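Local coordinates for TATA-binding protein (Sulfolobus acidocaldarius, PDB 1MP9) that probably binds specifically to the TATA box promoter element as a general transcription factor, helping to activate archaeal genes transcribed by RNA polymerase, at residues Y143-D146 and E147-V150; M132-P135 and E136-P139. All coordinates share one frame; numbering follows the deposited sequence.

Interaction 1 of 2, residues Y143-D146 and E147-V150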
loop_
_atom_site.group_PDB
_atom_site.type_symbol
_atom_site.label_atom_id
_atom_site.label_comp_id
_atom_site.label_asym_id
_atom_site.label_seq_id
_atom_site.Cartn_x
_atom_site.Cartn_y
_atom_site.Cartn_z
ATOM N N TYR A 143 5.316 -1.255 1.699
ATOM C CA TYR A 143 5.696 -1.388 3.097
ATOM C C TYR A 143 4.673 -0.656 3.984
ATOM O O TYR A 143 4.406 0.544 3.805
ATOM C CB TYR A 143 7.095 -0.786 3.294
ATOM C CG TYR A 143 7.656 -0.963 4.674
ATOM C CD1 TYR A 143 8.274 -2.153 5.038
ATOM C CD2 TYR A 143 7.552 0.045 5.624
ATOM C CE1 TYR A 143 8.785 -2.342 6.332
ATOM C CE2 TYR A 143 8.053 -0.126 6.924
ATOM C CZ TYR A 143 8.674 -1.326 7.270
ATOM O OH TYR A 143 9.210 -1.521 8.527
ATOM N N ARG A 144 4.062 -1.391 4.893
ATOM C CA ARG A 144 3.084 -0.814 5.810
ATOM C C ARG A 144 3.883 -0.475 7.077
ATOM O O ARG A 144 4.324 -1.371 7.822
ATOM C CB ARG A 144 1.988 -1.835 6.116
ATOM C CG ARG A 144 0.869 -1.232 7.000
ATOM C CD ARG A 144 -0.276 -2.211 7.197
ATOM N NE ARG A 144 -1.347 -1.651 8.043
ATOM C CZ ARG A 144 -2.631 -2.010 8.005
ATOM N NH1 ARG A 144 -3.074 -2.934 7.139
ATOM N NH2 ARG A 144 -3.475 -1.466 8.886
ATOM N N MET A 145 4.087 0.817 7.299
ATOM C CA MET A 145 4.885 1.301 8.431
ATOM C C MET A 145 3.978 1.646 9.595
ATOM O O MET A 145 2.859 2.130 9.389
ATOM C CB MET A 145 5.666 2.552 8.011
ATOM C CG MET A 145 6.650 3.115 9.067
ATOM S SD MET A 145 7.743 4.382 8.318
ATOM C CE MET A 145 9.092 3.255 7.690
ATOM N N ASP A 146 4.458 1.385 10.807
ATOM C CA ASP A 146 3.662 1.661 12.007
ATOM C C ASP A 146 3.968 3.025 12.597
ATOM O O ASP A 146 3.054 3.736 12.982
ATOM C CB ASP A 146 3.883 0.564 13.036
ATOM C CG ASP A 146 3.293 -0.753 12.584
ATOM O OD1 ASP A 146 3.744 -1.809 13.073
ATOM O OD2 ASP A 146 2.363 -0.726 11.731
ATOM N N GLU A 147 5.239 3.418 12.619
ATOM C CA GLU A 147 5.579 4.726 13.151
ATOM C C GLU A 147 6.495 5.491 12.208
ATOM O O GLU A 147 7.666 5.148 12.065
ATOM C CB GLU A 147 6.248 4.585 14.543
ATOM C CG GLU A 147 5.266 4.498 15.705
ATOM C CD GLU A 147 5.943 4.303 17.076
ATOM O OE1 GLU A 147 7.024 4.913 17.320
ATOM O OE2 GLU A 147 5.380 3.547 17.919
ATOM N N PRO A 148 5.960 6.506 11.508
ATOM C CA PRO A 148 4.563 6.946 11.563
ATOM C C PRO A 148 3.675 5.916 10.860
ATOM O O PRO A 148 4.174 5.011 10.206
ATOM C CB PRO A 148 4.592 8.252 10.796
ATOM C CG PRO A 148 5.631 7.962 9.718
ATOM C CD PRO A 148 6.725 7.295 10.516
ATOM N N ARG A 149 2.362 6.094 10.956
ATOM C CA ARG A 149 1.420 5.178 10.354
ATOM C C ARG A 149 1.163 5.513 8.873
ATOM O O ARG A 149 0.221 6.208 8.542
ATOM C CB ARG A 149 0.142 5.226 11.178
ATOM C CG ARG A 149 -0.853 4.178 10.789
ATOM C CD ARG A 149 -1.878 3.977 11.894
ATOM N NE ARG A 149 -2.799 2.951 11.452
ATOM C CZ ARG A 149 -4.060 3.178 11.146
ATOM N NH1 ARG A 149 -4.559 4.406 11.249
ATOM N NH2 ARG A 149 -4.806 2.183 10.702
ATOM N N VAL A 150 2.017 5.008 7.996
ATOM C CA VAL A 150 1.912 5.318 6.575
ATOM C C VAL A 150 2.124 4.077 5.748
ATOM O O VAL A 150 2.592 3.047 6.239
ATOM C CB VAL A 150 3.010 6.380 6.136
ATOM C CG1 VAL A 150 2.885 7.666 6.990
ATOM C CG2 VAL A 150 4.442 5.812 6.345
HETATM O O HOH W 1 -2.094 -0.339 11.359
#

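Interaction 2 of 2, residues M132-P135 and E136-P139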
loop_
_atom_site.group_PDB
_atom_site.type_symbol
_atom_site.label_atom_id
_atom_site.label_comp_id
_atom_site.label_asym_id
_atom_site.label_seq_id
_atom_site.Cartn_x
_atom_site.Cartn_y
_atom_site.Cartn_z
ATOM N N MET A 132 5.140 -6.340 0.820
ATOM C CA MET A 132 4.757 -7.104 -0.345
ATOM C C MET A 132 5.694 -6.768 -1.513
ATOM O O MET A 132 5.909 -5.593 -1.831
ATOM C CB MET A 132 3.329 -6.774 -0.819
ATOM C CG MET A 132 3.014 -7.464 -2.175
ATOM S SD MET A 132 1.443 -6.940 -2.924
ATOM C CE MET A 132 1.913 -5.553 -3.885
ATOM N N TYR A 133 6.275 -7.797 -2.117
ATOM C CA TYR A 133 7.049 -7.600 -3.322
ATOM C C TYR A 133 6.686 -8.739 -4.245
ATOM O O TYR A 133 7.231 -9.840 -4.168
ATOM C CB TYR A 133 8.566 -7.519 -3.102
ATOM C CG TYR A 133 9.293 -7.223 -4.423
ATOM C CD1 TYR A 133 8.857 -6.179 -5.254
ATOM C CD2 TYR A 133 10.345 -8.038 -4.883
ATOM C CE1 TYR A 133 9.426 -5.957 -6.517
ATOM C CE2 TYR A 133 10.932 -7.822 -6.148
ATOM C CZ TYR A 133 10.458 -6.785 -6.955
ATOM O OH TYR A 133 10.962 -6.574 -8.218
ATOM N N GLU A 134 5.731 -8.468 -5.121
ATOM C CA GLU A 134 5.235 -9.487 -6.070
ATOM C C GLU A 134 5.238 -8.724 -7.403
ATOM O O GLU A 134 4.215 -8.198 -7.847
ATOM C CB GLU A 134 3.823 -9.880 -5.634
ATOM C CG GLU A 134 3.199 -10.980 -6.428
ATOM C CD GLU A 134 3.822 -12.316 -6.143
ATOM O OE1 GLU A 134 4.695 -12.407 -5.241
ATOM O OE2 GLU A 134 3.423 -13.278 -6.829
ATOM N N PRO A 135 6.408 -8.648 -8.044
ATOM C CA PRO A 135 6.556 -7.916 -9.311
ATOM C C PRO A 135 5.568 -8.187 -10.423
ATOM O O PRO A 135 5.276 -7.298 -11.211
ATOM C CB PRO A 135 8.018 -8.162 -9.701
ATOM C CG PRO A 135 8.390 -9.424 -8.962
ATOM C CD PRO A 135 7.667 -9.307 -7.652
ATOM N N GLU A 136 5.048 -9.395 -10.491
ATOM C CA GLU A 136 4.063 -9.702 -11.513
ATOM C C GLU A 136 2.720 -9.049 -11.162
ATOM O O GLU A 136 1.845 -8.967 -12.013
ATOM C CB GLU A 136 3.884 -11.223 -11.661
ATOM C CG GLU A 136 5.036 -11.935 -12.367
ATOM C CD GLU A 136 4.716 -12.346 -13.824
ATOM O OE1 GLU A 136 3.656 -13.002 -14.061
ATOM O OE2 GLU A 136 5.532 -12.021 -14.728
ATOM N N GLN A 137 2.537 -8.589 -9.916
ATOM C CA GLN A 137 1.272 -7.935 -9.545
ATOM C C GLN A 137 1.392 -6.422 -9.398
ATOM O O GLN A 137 0.460 -5.678 -9.737
ATOM C CB GLN A 137 0.711 -8.500 -8.227
ATOM C CG GLN A 137 0.521 -10.010 -8.218
ATOM C CD GLN A 137 -0.474 -10.476 -9.278
ATOM O OE1 GLN A 137 -1.552 -9.913 -9.411
ATOM N NE2 GLN A 137 -0.108 -11.506 -10.027
ATOM N N PHE A 138 2.511 -5.963 -8.847
ATOM C CA PHE A 138 2.728 -4.521 -8.655
ATOM C C PHE A 138 4.235 -4.399 -8.795
ATOM O O PHE A 138 4.978 -5.149 -8.182
ATOM C CB PHE A 138 2.249 -4.071 -7.261
ATOM C CG PHE A 138 2.589 -2.643 -6.935
ATOM C CD1 PHE A 138 1.905 -1.597 -7.528
ATOM C CD2 PHE A 138 3.610 -2.345 -6.039
ATOM C CE1 PHE A 138 2.223 -0.278 -7.233
ATOM C CE2 PHE A 138 3.936 -1.029 -5.744
ATOM C CZ PHE A 138 3.240 0.006 -6.342
ATOM N N PRO A 139 4.711 -3.428 -9.579
ATOM C CA PRO A 139 6.157 -3.290 -9.773
ATOM C C PRO A 139 7.011 -2.823 -8.594
ATOM O O PRO A 139 8.238 -2.976 -8.599
ATOM C CB PRO A 139 6.240 -2.385 -10.993
ATOM C CG PRO A 139 5.076 -1.419 -10.727
ATOM C CD PRO A 139 3.970 -2.346 -10.261
HETATM O O HOH W 2 9.494 -4.720 -10.193
HETATM O O HOH W 3 4.833 -5.819 -5.581
#

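Interaction 1 of 2, residues Y143-D146 and E147-V150
The guanidinium groups of R144 and R149 come within 4.3 Å of each other, NH2 to NH2, a contact of like charges in which R144 NH2 stands at the edge of the R149 group, near its plane. Water 1 sits at that same edge, in plane; it accepts from R144 NH2 at 3.0 Å and more weakly from R149 NE. R149 NH2 makes a salt bridge with D146 OD2 of the second subunit, and D146 makes the matching one to R149 of that subunit; R144 NH1 donates to M145 O there. Behind them the chain makes a tight β-hairpin between strands 141-145 and 150-154. M145 N donates to V150 O at 2.9 Å, whereas the return bond from V150 N to M145 O is weak. That oxygen also receives the CA-H of R149, with R149 CA 3.5 Å from M145 O. A cis peptide before P148 and an inverse gamma turn centred on R149 bring the chain round. On the helix-facing side, M145 bends at SD (chi3 -87°) and crosses P148 obliquely, SD lying 3.8 Å from P148 CD. Its CG rests 3.3 Å from P148 O, and its CB meets V150 CG2 at 3.9 Å. Both M145 and V150 continue onto A174 of helix 168-184. An alanine in place of M145 would lose the SD contact with P148 CD and the cover on A174, probably opening a gap among P148, V150 and A174. The hairpin thus has two chemistries: an apolar side turned to the helix, and a charged side where two arginines lie close, their repulsion probably eased by water 1 and, in the second subunit, by D146 at R149 and a backbone oxygen at R144.

Interaction 2 of 2, residues M132-P135 and E136-P139
E134 and Q137 meet twice, through the backbone and through their side chains. Among the hydrogen bonds, E134 O takes two donors: Q137 N at 2.7 Å and F138 N at 3.0 Å, the latter nearly straight with 165° at its hydrogen. They reach the oxygen from opposite faces of the carbonyl plane, so the oxygen is gripped from both sides of that plane. The first bond closes a type I β-turn with P135 and E136 at its corners; the second adds an α-turn around it. This turn lies in the loop between strands 131-132 and 141-145, the stirrup of the TBP saddle, whose counterpart in TBP–DNA complexes presents phenylalanine to the minor groove. Here, without DNA, the F138 ring instead meets F138 of the second subunit. Waters span the loop in two places. Water 3 accepts from E134 N and donates to F138 O at 2.7 Å, while water 2 donates to P139 O, also at 2.7 Å, and hydrogen-bonds to Y133 OH; P139 O itself stands at the edge of the Y133 ring. The remaining contacts are between carbons. The E134 and Q137 chains run side by side, pointing the same way, with CG to CG only 3.4 Å; their carboxylate and amide planes are 31° apart. M132, bent at its last torsion (chi3 89°), crosses F138 at about a right angle and sets CE 3.7 Å from F138 CB. P135 CD lies over the centre of the Y133 ring, 3.7 Å above its plane.

In the fold
From the N terminus, the chain enters the second repeat and reaches interaction 2 first: leaving strand 131-132, it folds back on itself at residues 132-139 and heads into strand 141-145. That strand leads to interaction 1, where residues 143-150 turn the chain again, into strand 150-154. The two contacts follow in series, neither nested nor crossed, with centres about 19 Å apart. One joins the outermost strand of this half of the sheet to its neighbour; the other joins that neighbour to the next strand in and lies against helix 168-184. Both also reach the second subunit, so the strand between them has a dimer contact near each end.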